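Local coordinates for protein congerin II (Conger myriaster, PDB 1IS3) that binds beta-galactosides such as lactose as a homodimeric galectin, although its physiological role is not yet known, at residues F30-G35 against T88-D93; D39-H44 against V67-E72; D46-Y51 against E72-K77; N56-N61 against I99-G104. One frame throughout, in Å; residues are numbered along the deposited sequence. Where two conformers were deposited one is given.

Contact 1 (F30-G35 against T88-D93); sequences FSINVG and TTITFD
Ile32 meets Thr88 and Ile90 in the interior of the galectin beta-sandwich, where strand 29-34 of the sugar-binding sheet faces strand 85-92 of the other sheet. The nearest alpha carbons, CA of Ile32 and CA of Thr88, stand 9.4 Å apart, and no hydrogen bond joins the two segments, as expected for sheets that pack through side chains alone. Ile32 points at the opposite sheet and divides its two branches between two partners. Its longer branch ends tip to tip with Thr88, CD1 of Ile32 lying 4.1 Å from OG1 of Thr88. The shorter branch turns the other way: with CG1 beside the backbone N (chi1 -64°), CG2 is left anti to that nitrogen, where it slides past the oncoming Ile90. Val34 also points inward but stays slightly farther off.

The alternation of the strand puts Ser31 and Asn33 on the outer, sugar-binding face. There ND2 of Asn33 donates to OG of Ser31 over 2.9 Å, with 161° at the hydrogen and the acceptor tilted slightly from the amide plane. Thr89 faces outward from the second sheet and bonds to Thr18. At the centre of the apolar contact, CG2 of Ile32 and CD1 of Ile90 are 4.2 Å apart.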
# COMPACT_ATOMS: atom_id res chain seq x y z
N PHE A 30 8.94 16.93 3.18
CA PHE A 30 8.60 15.50 3.05
C PHE A 30 8.44 15.25 1.55
O PHE A 30 8.16 16.18 0.78
CB PHE A 30 7.31 15.11 3.78
CG PHE A 30 5.99 15.60 3.19
CD1 PHE A 30 5.51 16.88 3.52
CD2 PHE A 30 5.27 14.79 2.29
CE1 PHE A 30 4.31 17.35 2.95
CE2 PHE A 30 4.08 15.27 1.74
CZ PHE A 30 3.61 16.55 2.06
N SER A 31 8.60 14.02 1.09
CA SER A 31 8.41 13.75 -0.33
C SER A 31 7.51 12.57 -0.60
O SER A 31 7.41 11.68 0.25
CB SER A 31 9.76 13.50 -1.01
OG SER A 31 10.54 12.43 -0.50
N ILE A 32 6.90 12.54 -1.78
CA ILE A 32 6.17 11.38 -2.27
C ILE A 32 7.05 10.89 -3.45
O ILE A 32 7.50 11.67 -4.32
CB ILE A 32 4.76 11.80 -2.76
CG1 ILE A 32 3.93 12.33 -1.57
CG2 ILE A 32 4.08 10.60 -3.47
CD1 ILE A 32 2.68 13.20 -2.02
N ASN A 33 7.28 9.58 -3.52
CA ASN A 33 8.24 9.01 -4.48
C ASN A 33 7.61 7.82 -5.22
O ASN A 33 7.00 6.99 -4.54
CB ASN A 33 9.49 8.52 -3.74
CG ASN A 33 10.15 9.64 -2.98
OD1 ASN A 33 10.86 10.43 -3.60
ND2 ASN A 33 9.92 9.83 -1.69
N VAL A 34 7.72 7.75 -6.53
CA VAL A 34 7.17 6.68 -7.33
C VAL A 34 8.37 6.15 -8.12
O VAL A 34 9.08 6.92 -8.78
CB VAL A 34 6.08 7.24 -8.29
CG1 VAL A 34 5.59 6.16 -9.23
CG2 VAL A 34 4.89 7.76 -7.47
N GLY A 35 8.68 4.86 -8.03
CA GLY A 35 9.79 4.30 -8.78
C GLY A 35 9.92 2.80 -8.57
O GLY A 35 8.91 2.07 -8.53
N THR A 88 -3.32 13.94 -2.41
CA THR A 88 -2.70 14.08 -3.72
C THR A 88 -3.09 12.88 -4.56
O THR A 88 -3.11 11.74 -4.07
CB THR A 88 -1.16 14.13 -3.60
OG1 THR A 88 -0.90 15.18 -2.67
CG2 THR A 88 -0.45 14.38 -4.92
N THR A 89 -3.38 13.18 -5.82
CA THR A 89 -3.70 12.15 -6.79
C THR A 89 -2.72 12.23 -7.96
O THR A 89 -2.40 13.32 -8.46
CB THR A 89 -5.16 12.31 -7.34
OG1 THR A 89 -6.01 12.11 -6.21
CG2 THR A 89 -5.56 11.31 -8.44
N ILE A 90 -2.23 11.07 -8.37
CA ILE A 90 -1.25 10.95 -9.43
C ILE A 90 -1.73 9.94 -10.46
O ILE A 90 -2.28 8.87 -10.11
CB ILE A 90 0.12 10.51 -8.82
CG1 ILE A 90 0.57 11.51 -7.76
CG2 ILE A 90 1.17 10.35 -9.94
CD1 ILE A 90 1.78 11.04 -6.94
N THR A 91 -1.58 10.25 -11.73
CA THR A 91 -1.77 9.29 -12.81
C THR A 91 -0.66 9.59 -13.82
O THR A 91 0.06 10.60 -13.67
CB THR A 91 -3.19 9.45 -13.44
OG1 THR A 91 -4.08 9.53 -12.35
CG2 THR A 91 -3.60 8.30 -14.35
N PHE A 92 -0.47 8.76 -14.85
CA PHE A 92 0.59 9.02 -15.79
C PHE A 92 0.36 8.29 -17.10
O PHE A 92 -0.43 7.33 -17.16
CB PHE A 92 1.96 8.58 -15.19
CG PHE A 92 2.13 7.08 -14.95
CD1 PHE A 92 1.70 6.52 -13.74
CD2 PHE A 92 2.69 6.25 -15.94
CE1 PHE A 92 1.84 5.14 -13.54
CE2 PHE A 92 2.82 4.88 -15.73
CZ PHE A 92 2.39 4.32 -14.53
N ASP A 93 0.97 8.82 -18.16
CA ASP A 93 1.02 8.02 -19.37
C ASP A 93 2.50 7.86 -19.69
O ASP A 93 3.32 8.25 -18.86
CB ASP A 93 0.28 8.70 -20.52
CG ASP A 93 0.68 10.12 -20.87
OD1 ASP A 93 -0.20 10.80 -21.40
OD2 ASP A 93 1.81 10.54 -20.62

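Contact 2 (D39-H44 against V67-E72); sequences DSIAMH and VGWQQE. With GAL (beta-D-galactopyranose), chain B; BGC (beta-D-glucopyranose), chain C.
His44 and Trp69 pack edge to face in the galactose site. The edge of the Trp69 six-membered ring is turned toward the face of His44, with ring centroids 4.5 Å apart and planes at 50°. CH2 of Trp69 sits 3.5 Å from CG of His44, toward the rim of the imidazole. The His44 ring is carried there with CG anti to the backbone N (chi1 168°). This is the tight part; beside it, CD1 of Ile41 only grazes CH2 of Trp69 at 4.3 Å.

The outer side is looser. Gln70 and Gln71 belong to an exposed bend that takes no part in the packing, and Glu72 reaches the sugar rather than segment 39-44. Galactose closes the site: its C4 lies over one face of Trp69, 3.8 Å from CE2 of that residue, a stacking of sugar on tryptophan characteristic of galectins. At the imidazole edge, NE2 of His44 shares a hydrogen bond of 2.8 Å with O4 of galactose. ND1 of His44 is bonded to OD1 of Asn33, which, with the O4 bond at NE2, probably fixes the rotation of the ring. Apolar stacking and a polar grip on O4 thus act together, consistent with selection of the axial hydroxyl of galactose.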
# COMPACT_ATOMS: atom_id res chain seq x y z
N ASP A 39 16.66 4.04 -4.50
CA ASP A 39 17.74 4.60 -5.30
C ASP A 39 17.37 4.66 -6.79
O ASP A 39 18.24 4.89 -7.64
CB ASP A 39 19.04 3.75 -5.15
CG ASP A 39 20.30 4.53 -5.53
OD1 ASP A 39 21.15 3.98 -6.24
OD2 ASP A 39 20.41 5.69 -5.14
N SER A 40 16.10 4.47 -7.14
CA SER A 40 15.68 4.47 -8.52
C SER A 40 14.27 5.06 -8.47
O SER A 40 13.31 4.33 -8.17
CB SER A 40 15.69 3.04 -9.02
OG SER A 40 15.27 3.07 -10.38
N ILE A 41 14.11 6.38 -8.68
CA ILE A 41 12.82 7.06 -8.48
C ILE A 41 12.51 7.81 -9.75
O ILE A 41 13.29 8.68 -10.18
CB ILE A 41 12.90 8.05 -7.25
CG1 ILE A 41 13.25 7.30 -5.96
CG2 ILE A 41 11.55 8.75 -7.06
CD1 ILE A 41 13.62 8.23 -4.80
N ALA A 42 11.39 7.47 -10.37
CA ALA A 42 10.98 8.13 -11.60
C ALA A 42 10.33 9.52 -11.33
O ALA A 42 10.45 10.47 -12.12
CB ALA A 42 9.98 7.25 -12.35
N MET A 43 9.63 9.66 -10.20
CA MET A 43 9.02 10.93 -9.87
C MET A 43 9.19 11.13 -8.36
O MET A 43 8.61 10.36 -7.57
CB MET A 43 7.54 10.88 -10.26
CG MET A 43 6.82 12.24 -10.33
SD MET A 43 6.63 13.04 -8.74
CE MET A 43 5.48 11.98 -7.93
N HIS A 44 10.07 12.05 -7.98
CA HIS A 44 10.27 12.49 -6.61
C HIS A 44 9.55 13.85 -6.47
O HIS A 44 9.89 14.74 -7.24
CB HIS A 44 11.77 12.64 -6.35
CG HIS A 44 12.17 13.36 -5.04
ND1 HIS A 44 12.14 12.90 -3.79
CD2 HIS A 44 12.75 14.63 -4.94
CE1 HIS A 44 12.66 13.77 -2.96
NE2 HIS A 44 13.03 14.81 -3.66
N VAL A 67 23.68 6.73 -10.14
CA VAL A 67 24.04 7.88 -10.96
C VAL A 67 23.66 9.15 -10.18
O VAL A 67 24.54 10.00 -9.95
CB VAL A 67 23.30 7.80 -12.33
CG1 VAL A 67 23.35 9.12 -13.08
CG2 VAL A 67 23.96 6.73 -13.18
N GLY A 68 22.41 9.34 -9.73
CA GLY A 68 22.05 10.52 -8.96
C GLY A 68 20.85 11.26 -9.54
O GLY A 68 20.15 10.79 -10.45
N TRP A 69 20.67 12.45 -8.98
CA TRP A 69 19.56 13.33 -9.29
C TRP A 69 19.74 13.99 -10.65
O TRP A 69 20.87 14.35 -11.00
CB TRP A 69 19.41 14.38 -8.17
CG TRP A 69 18.90 13.77 -6.85
CD1 TRP A 69 19.74 13.56 -5.78
CD2 TRP A 69 17.61 13.30 -6.60
NE1 TRP A 69 19.00 12.97 -4.85
CE2 TRP A 69 17.73 12.80 -5.29
CE3 TRP A 69 16.38 13.23 -7.28
CZ2 TRP A 69 16.60 12.21 -4.66
CZ3 TRP A 69 15.28 12.65 -6.65
CH2 TRP A 69 15.40 12.15 -5.36
N GLN A 70 18.66 14.13 -11.41
CA GLN A 70 18.69 14.71 -12.73
C GLN A 70 18.31 16.19 -12.66
O GLN A 70 18.64 16.84 -11.66
CB GLN A 70 17.75 13.87 -13.62
CG GLN A 70 18.30 12.42 -13.69
CD GLN A 70 19.79 12.30 -14.08
OE1 GLN A 70 20.17 12.68 -15.19
NE2 GLN A 70 20.68 11.80 -13.23
N GLN A 71 17.65 16.77 -13.66
CA GLN A 71 17.35 18.19 -13.67
C GLN A 71 16.08 18.45 -12.83
O GLN A 71 15.02 17.89 -13.10
CB GLN A 71 17.20 18.57 -15.13
CG GLN A 71 16.89 20.03 -15.40
CD GLN A 71 15.61 20.32 -16.22
OE1 GLN A 71 15.56 20.24 -17.47
NE2 GLN A 71 14.51 20.73 -15.56
N GLU A 72 16.17 19.30 -11.82
CA GLU A 72 15.02 19.71 -10.99
C GLU A 72 14.02 20.59 -11.72
O GLU A 72 14.41 21.44 -12.54
CB GLU A 72 15.35 20.58 -9.80
CG GLU A 72 16.40 20.02 -8.94
CD GLU A 72 16.64 20.83 -7.68
OE1 GLU A 72 16.48 22.06 -7.66
OE2 GLU A 72 17.00 20.19 -6.72
C1 GAL B . 18.35 17.82 -3.36
C2 GAL B . 17.95 17.02 -2.13
C3 GAL B . 17.42 15.65 -2.52
C4 GAL B . 16.30 15.80 -3.55
C5 GAL B . 16.81 16.61 -4.73
C6 GAL B . 15.76 16.84 -5.78
O2 GAL B . 19.08 16.87 -1.28
O3 GAL B . 16.94 14.98 -1.36
O4 GAL B . 15.16 16.43 -2.98
O5 GAL B . 17.26 17.91 -4.28
O6 GAL B . 16.30 17.53 -6.89
C2 BGC C . 19.46 22.20 -4.94
C3 BGC C . 18.68 21.29 -4.00
C4 BGC C . 19.36 19.93 -3.92
C5 BGC C . 20.83 20.11 -3.50
C6 BGC C . 21.61 18.82 -3.51
C1 BGC C . 20.90 22.32 -4.44
O1 BGC C . 21.63 23.11 -5.31
O2 BGC C . 18.87 23.49 -4.98
O3 BGC C . 17.35 21.15 -4.47
O4 BGC C . 18.69 19.11 -2.96
O5 BGC C . 21.50 21.02 -4.40
O6 BGC C . 21.56 18.21 -4.79

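Contact 3 (D46-Y51 against E72-K77); sequences DHRFSY and EERSKK. With GAL (beta-D-galactopyranose), chain B; BGC (beta-D-glucopyranose), chain C.
Arg48 and Arg74 come together beside the lactose, near O3 of glucose, in the carbohydrate-recognition site of the galectin fold. Arg74 is modelled in two conformers; in the one described here the chains cross at about a right angle and the guanidinium planes stand 84° apart, NH2 of Arg48 lying 3.6 Å from NH2 of Arg74. The carboxylates of Glu72 and Asp54, each paired with at least one of the two arginines, probably offset the charge.

In the first shell, Arg48 uses the edge of its guanidinium. NH1 of Arg48 donates to O5 of galactose at 2.8 Å and to O4 of galactose at 3.0 Å, while NH2 of Arg48 reaches O3 of glucose at 2.7 Å. Glucose O3 also donates to Glu72 OE2 in a very short bond, and galactose O6 donates to the same oxygen, so one carboxylate oxygen binds both rings. On the other flank, OH of Tyr51 is hydrogen-bonded to O2 of galactose at 2.7 Å. CD2 of Tyr51 lies above one face of the Arg48 guanidinium.

The second shell sets these groups in place. Arg48, extended from CG to NE, is held by Asp46, whose OD2 receives NE of Arg48 on its anti side, tilted from the carboxylate plane, in a salt bridge. Asp46 is shared with Arg29, and Asp54 pairs with both Arg48 and Arg74. In the same conformer Arg74 grips Glu72 side-on: OE1 of Glu72 lies 2.9 Å from both NE and NH2 of Arg74, met on its anti and syn sides respectively.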
# COMPACT_ATOMS: atom_id res chain seq x y z
N ASP A 46 9.11 16.73 -3.77
CA ASP A 46 9.53 17.15 -2.46
C ASP A 46 8.78 18.42 -2.08
O ASP A 46 8.63 19.34 -2.88
CB ASP A 46 11.03 17.35 -2.50
CG ASP A 46 11.68 17.38 -1.13
OD1 ASP A 46 11.17 16.77 -0.20
OD2 ASP A 46 12.71 18.01 -0.98
N HIS A 47 8.29 18.46 -0.85
CA HIS A 47 7.46 19.55 -0.35
C HIS A 47 8.33 20.26 0.67
O HIS A 47 8.56 19.71 1.76
CB HIS A 47 6.18 19.04 0.34
CG HIS A 47 5.35 18.10 -0.51
ND1 HIS A 47 5.70 16.87 -0.91
CD2 HIS A 47 4.07 18.33 -0.94
CE1 HIS A 47 4.69 16.33 -1.55
NE2 HIS A 47 3.72 17.22 -1.55
N ARG A 48 8.86 21.44 0.33
CA ARG A 48 9.86 22.08 1.20
C ARG A 48 9.28 23.26 1.94
O ARG A 48 8.95 24.29 1.33
CB ARG A 48 11.05 22.54 0.36
CG ARG A 48 11.82 21.35 -0.22
CD ARG A 48 12.91 21.76 -1.21
NE ARG A 48 13.57 20.58 -1.79
CZ ARG A 48 14.71 20.58 -2.50
NH1 ARG A 48 15.24 19.44 -2.98
NH2 ARG A 48 15.31 21.73 -2.75
N PHE A 49 9.16 23.09 3.26
CA PHE A 49 8.71 24.17 4.13
C PHE A 49 9.91 25.05 4.42
O PHE A 49 9.81 26.27 4.28
CB PHE A 49 8.16 23.65 5.44
CG PHE A 49 6.86 22.92 5.13
CD1 PHE A 49 6.90 21.55 4.81
CD2 PHE A 49 5.64 23.65 5.11
CE1 PHE A 49 5.71 20.90 4.45
CE2 PHE A 49 4.46 22.98 4.75
CZ PHE A 49 4.49 21.62 4.42
N SER A 50 11.02 24.43 4.84
CA SER A 50 12.28 25.17 5.00
C SER A 50 13.43 24.18 4.78
O SER A 50 13.65 23.27 5.58
CB SER A 50 12.35 25.81 6.40
OG SER A 50 13.44 26.74 6.56
N TYR A 51 14.11 24.37 3.66
CA TYR A 51 15.21 23.49 3.31
C TYR A 51 16.21 24.33 2.58
O TYR A 51 15.98 24.70 1.42
CB TYR A 51 14.71 22.32 2.42
CG TYR A 51 15.82 21.39 1.94
CD1 TYR A 51 16.54 20.61 2.86
CD2 TYR A 51 16.11 21.31 0.59
CE1 TYR A 51 17.55 19.75 2.42
CE2 TYR A 51 17.13 20.45 0.13
CZ TYR A 51 17.84 19.68 1.06
OH TYR A 51 18.81 18.83 0.59
N GLU A 72 16.17 19.30 -11.82
CA GLU A 72 15.02 19.71 -10.99
C GLU A 72 14.02 20.59 -11.72
O GLU A 72 14.41 21.44 -12.54
CB GLU A 72 15.35 20.58 -9.80
CG GLU A 72 16.40 20.02 -8.94
CD GLU A 72 16.64 20.83 -7.68
OE1 GLU A 72 16.48 22.06 -7.66
OE2 GLU A 72 17.00 20.19 -6.72
N GLU A 73 12.74 20.42 -11.42
CA GLU A 73 11.69 21.30 -11.88
C GLU A 73 11.09 21.82 -10.61
O GLU A 73 11.04 21.10 -9.60
CB GLU A 73 10.67 20.53 -12.69
CG GLU A 73 11.37 20.37 -14.07
CD GLU A 73 10.59 19.82 -15.26
OE1 GLU A 73 11.24 19.29 -16.19
OE2 GLU A 73 9.36 19.92 -15.25
N ARG A 74 10.73 23.09 -10.57
CA ARG A 74 10.16 23.70 -9.37
C ARG A 74 8.79 24.31 -9.55
O ARG A 74 8.47 24.76 -10.66
CB ARG A 74 11.09 24.78 -8.84
CG ARG A 74 12.34 24.14 -8.25
CD ARG A 74 13.59 25.02 -8.29
NE ARG A 74 14.69 24.38 -7.56
CZ ARG A 74 14.78 24.54 -6.23
NH1 ARG A 74 13.88 25.27 -5.57
NH2 ARG A 74 15.77 23.95 -5.54
N SER A 75 7.93 24.27 -8.52
CA SER A 75 6.65 24.90 -8.60
C SER A 75 6.48 25.62 -7.29
O SER A 75 6.83 25.21 -6.21
CB SER A 75 5.53 23.88 -8.76
OG SER A 75 4.27 24.54 -8.78
N LYS A 76 5.76 26.70 -7.47
CA LYS A 76 5.46 27.71 -6.48
C LYS A 76 4.07 27.38 -5.91
O LYS A 76 3.60 28.02 -4.96
CB LYS A 76 5.56 29.03 -7.26
CG LYS A 76 4.74 29.07 -8.65
CD LYS A 76 5.12 28.18 -9.93
CE LYS A 76 3.90 27.61 -10.68
NZ LYS A 76 4.16 26.39 -11.46
N LYS A 77 3.31 26.43 -6.47
CA LYS A 77 1.99 26.07 -5.96
C LYS A 77 2.21 25.38 -4.63
O LYS A 77 2.83 24.31 -4.62
CB LYS A 77 1.32 25.13 -6.92
CG LYS A 77 1.10 25.90 -8.21
CD LYS A 77 0.56 25.00 -9.26
CE LYS A 77 0.21 25.89 -10.41
NZ LYS A 77 -0.35 25.04 -11.43
C1 GAL B . 18.35 17.82 -3.36
C2 GAL B . 17.95 17.02 -2.13
C3 GAL B . 17.42 15.65 -2.52
C4 GAL B . 16.30 15.80 -3.55
C5 GAL B . 16.81 16.61 -4.73
C6 GAL B . 15.76 16.84 -5.78
O2 GAL B . 19.08 16.87 -1.28
O3 GAL B . 16.94 14.98 -1.36
O4 GAL B . 15.16 16.43 -2.98
O5 GAL B . 17.26 17.91 -4.28
O6 GAL B . 16.30 17.53 -6.89
C2 BGC C . 19.46 22.20 -4.94
C3 BGC C . 18.68 21.29 -4.00
C4 BGC C . 19.36 19.93 -3.92
C5 BGC C . 20.83 20.11 -3.50
C6 BGC C . 21.61 18.82 -3.51
C1 BGC C . 20.90 22.32 -4.44
O1 BGC C . 21.63 23.11 -5.31
O2 BGC C . 18.87 23.49 -4.98
O3 BGC C . 17.35 21.15 -4.47
O4 BGC C . 18.69 19.11 -2.96
O5 BGC C . 21.50 21.02 -4.40
O6 BGC C . 21.56 18.21 -4.79

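Contact 4 (N56-N61 against I99-G104); sequences NVLVLN and IQLSNG. With GAL (beta-D-galactopyranose), chain B.
Strand 57-64 and the end of strand 96-100 face each other across the sandwich with nearest alpha carbons 11.0 Å apart, both for CA of Leu58 with CA of Leu101 and for CA of Leu60 with CA of Ile99, and no hydrogen bond links the segments. Two buried pairs bridge this gap. The closer is Leu60 with Ile99, which reach toward each other tip to tip and bring CD2 of Leu60 within 3.7 Å of CD1 of Ile99. Leu58 and Leu101 meet less closely, with CD1 of Leu58 4.2 Å from CD2 of Leu101. Immediately after strand 96-100, a type I turn runs from Leu101 to Gly104, closed by a bond of 3.0 Å from N of Gly104 to O of Leu101.

Alternation sends Val59 and Asn61 to the opposite face of their strand. There CG of Asn61, roughly anti to the backbone N (chi1 -152°), carries the amide out toward the sugar, and ND2 of Asn61 donates to O6 of galactose at 2.8 Å, nearly straight at 173°. One strand therefore serves both core and sugar site. Strand 57-64 lies between strands 40-48 and 68-75 in the sugar-binding sheet, while strand 96-100 runs between 85-92 and 106-110 in the other; Val107 of strand 106-110 touches both Leu60 and Ile99.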
# COMPACT_ATOMS: atom_id res chain seq x y z
N ASN A 56 8.57 27.01 1.15
CA ASN A 56 7.25 26.83 0.55
C ASN A 56 7.32 26.69 -0.98
O ASN A 56 6.74 27.42 -1.81
CB ASN A 56 6.31 28.02 0.97
CG ASN A 56 6.28 28.19 2.48
OD1 ASN A 56 6.16 27.23 3.26
ND2 ASN A 56 6.56 29.39 2.98
N VAL A 57 8.06 25.65 -1.39
CA VAL A 57 8.21 25.34 -2.81
C VAL A 57 8.12 23.83 -3.00
O VAL A 57 8.44 23.05 -2.08
CB VAL A 57 9.61 25.95 -3.29
CG1 VAL A 57 10.74 25.37 -2.53
CG2 VAL A 57 9.84 25.67 -4.77
N LEU A 58 7.61 23.44 -4.17
CA LEU A 58 7.63 22.05 -4.57
C LEU A 58 8.84 21.85 -5.48
O LEU A 58 9.09 22.70 -6.34
CB LEU A 58 6.38 21.61 -5.36
CG LEU A 58 5.05 21.44 -4.61
CD1 LEU A 58 3.97 21.01 -5.63
CD2 LEU A 58 5.16 20.42 -3.50
N VAL A 59 9.59 20.78 -5.30
CA VAL A 59 10.71 20.48 -6.18
C VAL A 59 10.48 19.06 -6.72
O VAL A 59 10.26 18.11 -5.93
CB VAL A 59 12.04 20.56 -5.39
CG1 VAL A 59 13.24 20.15 -6.26
CG2 VAL A 59 12.25 22.01 -4.92
N LEU A 60 10.50 18.89 -8.04
CA LEU A 60 10.30 17.59 -8.68
C LEU A 60 11.56 17.14 -9.42
O LEU A 60 12.26 17.95 -10.04
CB LEU A 60 9.13 17.68 -9.67
CG LEU A 60 7.81 17.92 -8.94
CD1 LEU A 60 7.52 19.42 -8.91
CD2 LEU A 60 6.71 17.15 -9.64
N ASN A 61 11.88 15.85 -9.33
CA ASN A 61 13.07 15.33 -9.99
C ASN A 61 13.04 13.81 -10.11
O ASN A 61 12.10 13.17 -9.61
CB ASN A 61 14.32 15.78 -9.22
CG ASN A 61 15.60 15.93 -10.06
OD1 ASN A 61 15.69 15.47 -11.19
ND2 ASN A 61 16.64 16.54 -9.54
N ILE A 99 -0.16 15.29 -11.68
CA ILE A 99 -0.32 15.36 -10.23
C ILE A 99 -1.40 16.39 -9.92
O ILE A 99 -1.37 17.49 -10.48
CB ILE A 99 1.04 15.77 -9.59
CG1 ILE A 99 2.16 14.79 -9.92
CG2 ILE A 99 0.88 15.77 -8.08
CD1 ILE A 99 3.48 15.53 -10.16
N GLN A 100 -2.33 16.06 -9.02
CA GLN A 100 -3.35 17.02 -8.61
C GLN A 100 -3.21 17.20 -7.12
O GLN A 100 -3.10 16.24 -6.35
CB GLN A 100 -4.72 16.51 -8.96
CG GLN A 100 -5.75 17.61 -8.61
CD GLN A 100 -6.94 17.66 -9.57
OE1 GLN A 100 -7.55 18.72 -9.79
NE2 GLN A 100 -7.35 16.55 -10.21
N LEU A 101 -3.09 18.46 -6.70
CA LEU A 101 -2.89 18.83 -5.30
C LEU A 101 -4.23 18.93 -4.54
O LEU A 101 -5.30 18.87 -5.16
CB LEU A 101 -2.10 20.17 -5.23
CG LEU A 101 -0.84 20.24 -6.09
CD1 LEU A 101 -0.23 21.62 -5.98
CD2 LEU A 101 0.15 19.16 -5.64
N SER A 102 -4.18 19.11 -3.20
CA SER A 102 -5.37 19.20 -2.31
C SER A 102 -6.37 20.27 -2.73
O SER A 102 -7.59 20.06 -2.65
CB SER A 102 -4.98 19.53 -0.84
OG SER A 102 -3.80 18.90 -0.31
N ASN A 103 -5.88 21.43 -3.22
CA ASN A 103 -6.76 22.53 -3.63
C ASN A 103 -7.21 22.44 -5.08
O ASN A 103 -7.85 23.38 -5.58
CB ASN A 103 -6.05 23.86 -3.41
CG ASN A 103 -4.82 24.02 -4.31
OD1 ASN A 103 -4.25 23.05 -4.84
ND2 ASN A 103 -4.35 25.25 -4.53
N GLY A 104 -6.89 21.37 -5.82
CA GLY A 104 -7.32 21.23 -7.20
C GLY A 104 -6.27 21.70 -8.19
O GLY A 104 -6.41 21.45 -9.38
C1 GAL B . 18.35 17.82 -3.36
C2 GAL B . 17.95 17.02 -2.13
C3 GAL B . 17.42 15.65 -2.52
C4 GAL B . 16.30 15.80 -3.55
C5 GAL B . 16.81 16.61 -4.73
C6 GAL B . 15.76 16.84 -5.78
O2 GAL B . 19.08 16.87 -1.28
O3 GAL B . 16.94 14.98 -1.36
O4 GAL B . 15.16 16.43 -2.98
O5 GAL B . 17.26 17.91 -4.28
O6 GAL B . 16.30 17.53 -6.89

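From the N terminus, strand 29-34 comes first, and contact 1 closes the longest loop by joining it to strand 85-92 of the opposite sheet. Contacts 2 and 3 both lie within that loop. Each links strand 40-48 to strand 68-75 over the intervening strand 57-64; their segments alternate along the chain, so they cross, and they share Glu72 and the lactose. Contact 4 starts from that middle strand and ends beyond strand 85-92, crossing the other three. Contacts 1 and 4 thus tie the two sheets together through the core, whereas contacts 2 and 3 shape the sugar-binding face of one sheet.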